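Local coordinates for hypothetical protein, similar to alpha-acetolactate decarboxylase (Staphylococcus aureus subsp. aureus, PDB 1XV2) that probably catalyses the zinc-dependent decarboxylation of alpha-acetolactate to acetoin, as alpha-acetolactate decarboxylases do, at residues G44-E48 and H58-H62; H125-A131 and A143-E149. All coordinates share one frame; numbering follows the deposited sequence.

Interaction 1 of 2, residues G44-E48 and H58-H62; sequences GSDGE and HANEH
A ring N-H rather than a main-chain one meets the backbone O of Asp-46 beyond the last strand pair: NE2 of His-58 donates to it over 2.7 Å. The oxygen lies near the ring plane, whereas the nitrogen stands 44° above the Asp-46 carbonyl plane. With CG anti to the backbone N (chi1 -175°), the ring reaches across to the corner at Gly-47, whose CA is 3.4 Å from NE2 of His-58. The Asp-46 side chain crosses that of His-58 at about a right angle, the carboxylate and ring planes 63° apart, with OD2 3.3 Å from CE1 of His-58. One residue on, Glu-48 and Ala-59 form an antiparallel hydrogen-bonded pair, Glu-48 N to Ala-59 O at 2.9 Å and Ala-59 N to Glu-48 O at 3.0 Å. Waters bridge Asp-46 to Asn-60 and Glu-61, probably easing the approach of like-charged Asp-46 OD1 and Glu-61 OE2, 4.0 Å apart; Glu-61 OE2 also accepts from Ala-131 N. Glu-48 bends away at chi2, its side chain about 4 Å from the zinc ion, and OE2 meets Met-129 N and Arg-127. The contact closes the open end of hairpin 48-52/55-59, between strands 37-42 (reached through a G1 bulge) and 65-67.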
ATOM      1  N   GLY A  44      19.119   9.585  -7.219  1.00 14.81           N
ATOM      2  CA  GLY A  44      19.558  10.676  -6.367  1.00 15.51           C
ATOM      3  C   GLY A  44      18.459  11.710  -6.211  1.00 17.11           C
ATOM      4  O   GLY A  44      18.683  12.803  -5.685  1.00 15.60           O
ATOM      5  N   SER A  45      17.259  11.338  -6.656  1.00 18.45           N
ATOM      6  CA  SER A  45      16.085  12.205  -6.623  1.00 20.04           C
ATOM      7  C   SER A  45      16.394  13.420  -7.481  1.00 20.52           C
ATOM      8  O   SER A  45      16.072  14.555  -7.129  1.00 19.78           O
ATOM      9  CB  SER A  45      15.749  12.646  -5.198  1.00 22.54           C
ATOM     10  OG  SER A  45      14.488  13.303  -5.168  1.00 23.67           O
ATOM     11  N   ASP A  46      17.034  13.160  -8.615  1.00 20.14           N
ATOM     12  CA  ASP A  46      17.407  14.218  -9.531  1.00 22.50           C
ATOM     13  C   ASP A  46      16.245  14.742 -10.362  1.00 21.05           C
ATOM     14  O   ASP A  46      15.718  14.049 -11.231  1.00 21.48           O
ATOM     15  CB  ASP A  46      18.526  13.744 -10.461  1.00 24.76           C
ATOM     16  CG  ASP A  46      18.827  14.740 -11.570  1.00 28.92           C
ATOM     17  OD1 ASP A  46      18.907  15.954 -11.279  1.00 27.87           O
ATOM     18  OD2 ASP A  46      18.985  14.309 -12.730  1.00 30.52           O
ATOM     19  N   GLY A  47      15.843  15.973 -10.072  1.00 21.00           N
ATOM     20  CA  GLY A  47      14.785  16.603 -10.830  1.00 19.25           C
ATOM     21  C   GLY A  47      13.370  16.090 -10.684  1.00 18.40           C
ATOM     22  O   GLY A  47      13.008  15.433  -9.707  1.00 17.90           O
ATOM     23  N   GLU A  48      12.573  16.393 -11.700  1.00 17.57           N
ATOM     24  CA  GLU A  48      11.168  16.037 -11.728  1.00 15.50           C
ATOM     25  C   GLU A  48      10.802  15.314 -13.009  1.00 15.82           C
ATOM     26  O   GLU A  48      11.007  15.840 -14.101  1.00 15.33           O
ATOM     27  CB  GLU A  48      10.334  17.313 -11.635  1.00 15.95           C
ATOM     28  CG  GLU A  48      10.758  18.256 -10.521  1.00 14.39           C
ATOM     29  CD  GLU A  48      10.536  17.659  -9.148  1.00 13.49           C
ATOM     30  OE1 GLU A  48       9.803  16.651  -9.061  1.00 12.31           O
ATOM     31  OE2 GLU A  48      11.082  18.201  -8.161  1.00 11.79           O
ATOM     32  N   HIS A  58      11.882  15.369 -18.281  1.00 18.26           N
ATOM     33  CA  HIS A  58      12.645  15.656 -17.079  1.00 18.52           C
ATOM     34  C   HIS A  58      13.030  17.122 -16.951  1.00 19.95           C
ATOM     35  O   HIS A  58      13.621  17.708 -17.862  1.00 20.21           O
ATOM     36  CB  HIS A  58      13.910  14.797 -17.038  1.00 16.27           C
ATOM     37  CG  HIS A  58      14.695  14.943 -15.772  1.00 15.17           C
ATOM     38  ND1 HIS A  58      15.963  15.481 -15.738  1.00 14.37           N
ATOM     39  CD2 HIS A  58      14.388  14.623 -14.492  1.00 14.14           C
ATOM     40  CE1 HIS A  58      16.406  15.484 -14.494  1.00 15.05           C
ATOM     41  NE2 HIS A  58      15.468  14.969 -13.717  1.00 17.66           N
ATOM     42  N   ALA A  59      12.685  17.707 -15.809  1.00 20.51           N
ATOM     43  CA  ALA A  59      13.001  19.099 -15.519  1.00 20.19           C
ATOM     44  C   ALA A  59      13.932  19.083 -14.314  1.00 20.34           C
ATOM     45  O   ALA A  59      13.561  18.581 -13.252  1.00 19.33           O
ATOM     46  CB  ALA A  59      11.726  19.873 -15.197  1.00 20.80           C
ATOM     47  N   ASN A  60      15.143  19.610 -14.469  1.00 19.58           N
ATOM     48  CA  ASN A  60      16.078  19.602 -13.356  1.00 20.16           C
ATOM     49  C   ASN A  60      16.311  20.958 -12.716  1.00 20.80           C
ATOM     50  O   ASN A  60      15.755  21.974 -13.139  1.00 21.44           O
ATOM     51  CB  ASN A  60      17.431  18.997 -13.770  1.00 21.72           C
ATOM     52  CG  ASN A  60      18.168  19.836 -14.802  1.00 22.20           C
ATOM     53  OD1 ASN A  60      18.144  21.064 -14.757  1.00 21.50           O
ATOM     54  ND2 ASN A  60      18.847  19.168 -15.728  1.00 23.64           N
ATOM     55  N   GLU A  61      17.151  20.940 -11.688  1.00 19.61           N
ATOM     56  CA  GLU A  61      17.520  22.108 -10.899  1.00 21.83           C
ATOM     57  C   GLU A  61      18.219  23.207 -11.691  1.00 22.89           C
ATOM     58  O   GLU A  61      18.404  24.312 -11.186  1.00 24.08           O
ATOM     59  CB  GLU A  61      18.439  21.659  -9.764  1.00 21.68           C
ATOM     60  CG  GLU A  61      19.709  20.989 -10.278  1.00 22.27           C
ATOM     61  CD  GLU A  61      20.450  20.215  -9.213  1.00 19.80           C
ATOM     62  OE1 GLU A  61      20.840  20.822  -8.199  1.00 20.72           O
ATOM     63  OE2 GLU A  61      20.647  18.995  -9.393  1.00 22.04           O
ATOM     64  N   HIS A  62      18.611  22.900 -12.923  1.00 23.59           N
ATOM     65  CA  HIS A  62      19.309  23.868 -13.763  1.00 25.00           C
ATOM     66  C   HIS A  62      18.419  24.446 -14.855  1.00 26.07           C
ATOM     67  O   HIS A  62      18.913  24.927 -15.875  1.00 26.62           O
ATOM     68  CB  HIS A  62      20.537  23.211 -14.397  1.00 25.16           C
ATOM     69  CG  HIS A  62      21.457  22.575 -13.403  1.00 24.37           C
ATOM     70  ND1 HIS A  62      22.040  23.279 -12.373  1.00 22.98           N
ATOM     71  CD2 HIS A  62      21.871  21.292 -13.266  1.00 25.00           C
ATOM     72  CE1 HIS A  62      22.772  22.459 -11.641  1.00 25.01           C
ATOM     73  NE2 HIS A  62      22.686  21.247 -12.161  1.00 24.28           N
TER
HETATM   74  O   HOH W   1      17.503  18.405 -10.408  1.00 17.89           O
HETATM   75  O   HOH W   2      20.552  17.787 -11.751  1.00 24.14           O
HETATM   76  O   HOH W   3      19.971  16.375 -14.551  1.00 31.71           O

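Interaction 2 of 2, residues H125-A131 and A143-E149; sequences HVRMMPA and ARRQPEE
NE2 of His-125 donates to OE1 of Glu-148 over 2.6 Å, the oxygen lying near the ring plane and being met on its anti side. The ring and carboxylate planes are turned 36° apart. The other oxygen, OE2, takes the amide NE2-H of Gln-146 from above the carboxylate plane, so Glu-148 is held at both oxygens. Gln-146 in turn offers OE1 to NH1 of Arg-127 at 2.7 Å; its amide stands almost upright to the guanidinium, 83° between planes, and its NE2 lies against CB of Arg-127. Arg-127 bends at chi2 (84°), which brings the guanidinium back to this amide; its NH1 also donates to Ala-236 O. Farther along, the guanidinium of Arg-145 lays one face against CG of Pro-130, while its edge reaches Ala-131 O through NH2 at 3.1 Å, and a water joins the same oxygen to NH1. Pro-147 packs its CG against CB of Met-128, a selenomethionine, at 4.1 Å. Backbone bonds run from Val-126 N to Glu-149 O at 3.1 Å, from Glu-149 N to Val-126 O, and from Met-128 N to Pro-147 O. This is an antiparallel pairing of strands 120-127 and 148-151 continued by irregular chain, on the border of the zinc site formed by His-176, His-178 and His-189.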
ATOM      1  N   HIS A 125       3.546  27.648 -10.091  1.00 13.85           N
ATOM      2  CA  HIS A 125       4.685  27.672  -9.181  1.00 12.92           C
ATOM      3  C   HIS A 125       5.175  26.243  -8.950  1.00 13.28           C
ATOM      4  O   HIS A 125       4.451  25.419  -8.401  1.00 11.82           O
ATOM      5  CB  HIS A 125       4.252  28.310  -7.853  1.00 14.12           C
ATOM      6  CG  HIS A 125       5.338  28.395  -6.826  1.00 16.36           C
ATOM      7  ND1 HIS A 125       5.145  28.970  -5.589  1.00 15.42           N
ATOM      8  CD2 HIS A 125       6.625  27.973  -6.846  1.00 15.42           C
ATOM      9  CE1 HIS A 125       6.264  28.899  -4.891  1.00 15.55           C
ATOM     10  NE2 HIS A 125       7.177  28.298  -5.631  1.00 14.97           N
ATOM     11  N   VAL A 126       6.403  25.954  -9.372  1.00 12.75           N
ATOM     12  CA  VAL A 126       6.966  24.615  -9.209  1.00 12.36           C
ATOM     13  C   VAL A 126       8.361  24.639  -8.605  1.00 13.14           C
ATOM     14  O   VAL A 126       8.995  25.691  -8.500  1.00 13.42           O
ATOM     15  CB  VAL A 126       7.100  23.875 -10.567  1.00 12.12           C
ATOM     16  CG1 VAL A 126       5.767  23.834 -11.290  1.00 13.77           C
ATOM     17  CG2 VAL A 126       8.155  24.558 -11.429  1.00 12.82           C
ATOM     18  N   ARG A 127       8.830  23.461  -8.213  1.00 12.89           N
ATOM     19  CA  ARG A 127      10.174  23.311  -7.688  1.00 12.85           C
ATOM     20  C   ARG A 127      10.815  22.204  -8.508  1.00 13.54           C
ATOM     21  O   ARG A 127      10.118  21.381  -9.109  1.00 11.34           O
ATOM     22  CB  ARG A 127      10.168  22.944  -6.193  1.00 14.31           C
ATOM     23  CG  ARG A 127       9.552  21.597  -5.825  1.00 15.28           C
ATOM     24  CD  ARG A 127      10.525  20.421  -5.975  1.00 16.28           C
ATOM     25  NE  ARG A 127       9.879  19.143  -5.662  1.00 15.31           N
ATOM     26  CZ  ARG A 127       9.556  18.737  -4.437  1.00 16.26           C
ATOM     27  NH1 ARG A 127       9.823  19.499  -3.383  1.00 16.01           N
ATOM     28  NH2 ARG A 127       8.938  17.574  -4.266  1.00 14.68           N
HETATM   29  N   MSE A 128      12.140  22.212  -8.569  1.00 14.37           N
HETATM   30  CA  MSE A 128      12.877  21.183  -9.288  1.00 17.04           C
HETATM   31  C   MSE A 128      13.822  20.598  -8.251  1.00 16.60           C
HETATM   32  O   MSE A 128      14.842  21.204  -7.913  1.00 17.88           O
HETATM   33  CB  MSE A 128      13.663  21.789 -10.455  1.00 19.83           C
HETATM   34  CG  MSE A 128      12.805  22.498 -11.497  1.00 21.98           C
HETATM   35 SE   MSE A 128      12.506  24.370 -11.092  1.00 24.70          SE
HETATM   36  CE  MSE A 128      14.093  25.120 -11.914  1.00 24.13           C
HETATM   37  N   MSE A 129      13.465  19.432  -7.724  1.00 16.60           N
HETATM   38  CA  MSE A 129      14.275  18.797  -6.695  1.00 17.56           C
HETATM   39  C   MSE A 129      15.735  18.689  -7.114  1.00 17.99           C
HETATM   40  O   MSE A 129      16.052  18.083  -8.137  1.00 16.47           O
HETATM   41  CB  MSE A 129      13.724  17.404  -6.373  1.00 19.82           C
HETATM   42  CG  MSE A 129      14.258  16.809  -5.072  1.00 20.11           C
HETATM   43 SE   MSE A 129      13.641  17.763  -3.510  1.00 23.54          SE
HETATM   44  CE  MSE A 129      11.985  16.806  -3.217  1.00 18.81           C
ATOM     45  N   PRO A 130      16.644  19.297  -6.335  1.00 18.80           N
ATOM     46  CA  PRO A 130      18.073  19.241  -6.658  1.00 20.97           C
ATOM     47  C   PRO A 130      18.620  17.837  -6.400  1.00 22.94           C
ATOM     48  O   PRO A 130      18.305  17.210  -5.386  1.00 22.45           O
ATOM     49  CB  PRO A 130      18.675  20.295  -5.734  1.00 19.09           C
ATOM     50  CG  PRO A 130      17.788  20.227  -4.536  1.00 18.77           C
ATOM     51  CD  PRO A 130      16.406  20.135  -5.146  1.00 18.30           C
ATOM     52  N   ALA A 131      19.433  17.346  -7.327  1.00 23.50           N
ATOM     53  CA  ALA A 131      20.001  16.013  -7.211  1.00 25.28           C
ATOM     54  C   ALA A 131      21.011  15.874  -6.076  1.00 26.06           C
ATOM     55  O   ALA A 131      21.676  16.836  -5.687  1.00 26.46           O
ATOM     56  CB  ALA A 131      20.650  15.615  -8.534  1.00 25.63           C
ATOM     57  N   ALA A 143      14.957  19.210  -0.504  1.00 24.49           N
ATOM     58  CA  ALA A 143      13.810  20.102  -0.594  1.00 23.81           C
ATOM     59  C   ALA A 143      14.085  21.475   0.022  1.00 23.14           C
ATOM     60  O   ALA A 143      13.587  22.489  -0.463  1.00 22.27           O
ATOM     61  CB  ALA A 143      12.604  19.458   0.081  1.00 23.75           C
ATOM     62  N   ARG A 144      14.881  21.506   1.084  1.00 23.48           N
ATOM     63  CA  ARG A 144      15.193  22.762   1.758  1.00 24.62           C
ATOM     64  C   ARG A 144      16.165  23.666   1.002  1.00 24.81           C
ATOM     65  O   ARG A 144      16.428  24.792   1.428  1.00 26.86           O
ATOM     66  CB  ARG A 144      15.720  22.478   3.165  1.00 26.51           C
ATOM     67  CG  ARG A 144      14.633  22.028   4.127  1.00 28.33           C
ATOM     68  CD  ARG A 144      15.204  21.505   5.431  1.00 31.62           C
ATOM     69  NE  ARG A 144      14.143  21.150   6.369  1.00 33.52           N
ATOM     70  CZ  ARG A 144      14.328  20.429   7.471  1.00 34.90           C
ATOM     71  NH1 ARG A 144      15.538  19.981   7.776  1.00 34.18           N
ATOM     72  NH2 ARG A 144      13.302  20.155   8.264  1.00 33.86           N
ATOM     73  N   ARG A 145      16.694  23.177  -0.114  1.00 23.93           N
ATOM     74  CA  ARG A 145      17.617  23.962  -0.929  1.00 23.82           C
ATOM     75  C   ARG A 145      17.173  23.899  -2.386  1.00 22.54           C
ATOM     76  O   ARG A 145      17.925  24.243  -3.296  1.00 21.87           O
ATOM     77  CB  ARG A 145      19.047  23.426  -0.791  1.00 23.95           C
ATOM     78  CG  ARG A 145      19.267  22.022  -1.346  1.00 25.81           C
ATOM     79  CD  ARG A 145      20.669  21.513  -1.010  1.00 27.41           C
ATOM     80  NE  ARG A 145      20.906  20.153  -1.491  1.00 29.89           N
ATOM     81  CZ  ARG A 145      21.251  19.836  -2.735  1.00 29.57           C
ATOM     82  NH1 ARG A 145      21.413  20.785  -3.652  1.00 29.05           N
ATOM     83  NH2 ARG A 145      21.429  18.564  -3.068  1.00 30.86           N
ATOM     84  N   GLN A 146      15.934  23.463  -2.590  1.00 20.39           N
ATOM     85  CA  GLN A 146      15.366  23.332  -3.925  1.00 19.70           C
ATOM     86  C   GLN A 146      15.131  24.660  -4.619  1.00 19.31           C
ATOM     87  O   GLN A 146      14.796  25.663  -3.984  1.00 18.32           O
ATOM     88  CB  GLN A 146      14.019  22.608  -3.862  1.00 18.65           C
ATOM     89  CG  GLN A 146      12.958  23.393  -3.093  1.00 19.51           C
ATOM     90  CD  GLN A 146      11.647  22.648  -2.963  1.00 18.62           C
ATOM     91  OE1 GLN A 146      11.626  21.425  -2.870  1.00 18.90           O
ATOM     92  NE2 GLN A 146      10.545  23.386  -2.934  1.00 17.93           N
ATOM     93  N   PRO A 147      15.319  24.688  -5.942  1.00 18.00           N
ATOM     94  CA  PRO A 147      15.082  25.937  -6.657  1.00 18.86           C
ATOM     95  C   PRO A 147      13.586  25.934  -6.993  1.00 19.49           C
ATOM     96  O   PRO A 147      12.960  24.871  -7.062  1.00 17.88           O
ATOM     97  CB  PRO A 147      15.971  25.801  -7.887  1.00 19.71           C
ATOM     98  CG  PRO A 147      15.919  24.339  -8.167  1.00 20.14           C
ATOM     99  CD  PRO A 147      16.062  23.733  -6.783  1.00 20.34           C
ATOM    100  N   GLU A 148      13.014  27.115  -7.173  1.00 16.85           N
ATOM    101  CA  GLU A 148      11.601  27.236  -7.500  1.00 17.72           C
ATOM    102  C   GLU A 148      11.456  28.256  -8.619  1.00 18.18           C
ATOM    103  O   GLU A 148      12.149  29.271  -8.636  1.00 18.38           O
ATOM    104  CB  GLU A 148      10.807  27.677  -6.264  1.00 18.41           C
ATOM    105  CG  GLU A 148      10.642  26.580  -5.202  1.00 18.15           C
ATOM    106  CD  GLU A 148      10.056  27.097  -3.887  1.00 20.28           C
ATOM    107  OE1 GLU A 148       9.174  27.982  -3.928  1.00 16.68           O
ATOM    108  OE2 GLU A 148      10.471  26.607  -2.812  1.00 18.94           O
ATOM    109  N   GLU A 149      10.567  27.973  -9.562  1.00 19.53           N
ATOM    110  CA  GLU A 149      10.348  28.867 -10.687  1.00 22.06           C
ATOM    111  C   GLU A 149       8.851  29.069 -10.885  1.00 21.48           C
ATOM    112  O   GLU A 149       8.066  28.118 -10.813  1.00 19.21           O
ATOM    113  CB  GLU A 149      10.970  28.285 -11.963  1.00 25.40           C
ATOM    114  CG  GLU A 149      11.662  29.320 -12.850  1.00 32.76           C
ATOM    115  CD  GLU A 149      12.083  28.756 -14.204  1.00 37.01           C
ATOM    116  OE1 GLU A 149      12.718  27.678 -14.235  1.00 40.40           O
ATOM    117  OE2 GLU A 149      11.782  29.394 -15.239  1.00 37.55           O
TER
HETATM  118  O   HOH W   4      22.240  19.487  -6.286  1.00 25.12           O

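How the interactions relate
From the N terminus, interaction 1 comes first, joining the two ends of the hairpin 48-52/55-59 of the mixed sheet across the nine residues between its segments. The chain then adds further strands to that sheet and enters the large antiparallel sheet before interaction 2 closes the loop that holds helix 140-143, between strands 120-127 and 148-151. The two closures follow in series, neither enclosing the other, with centres about 9 Å apart. They meet where 125-131 runs past the corner of 44-48: Glu-48 OE2 probably accepts from Met-129 N at 2.7 Å, and Gly-47 N probably donates to Met-129 O. Together they join the mixed and large antiparallel sheets beside the zinc ion.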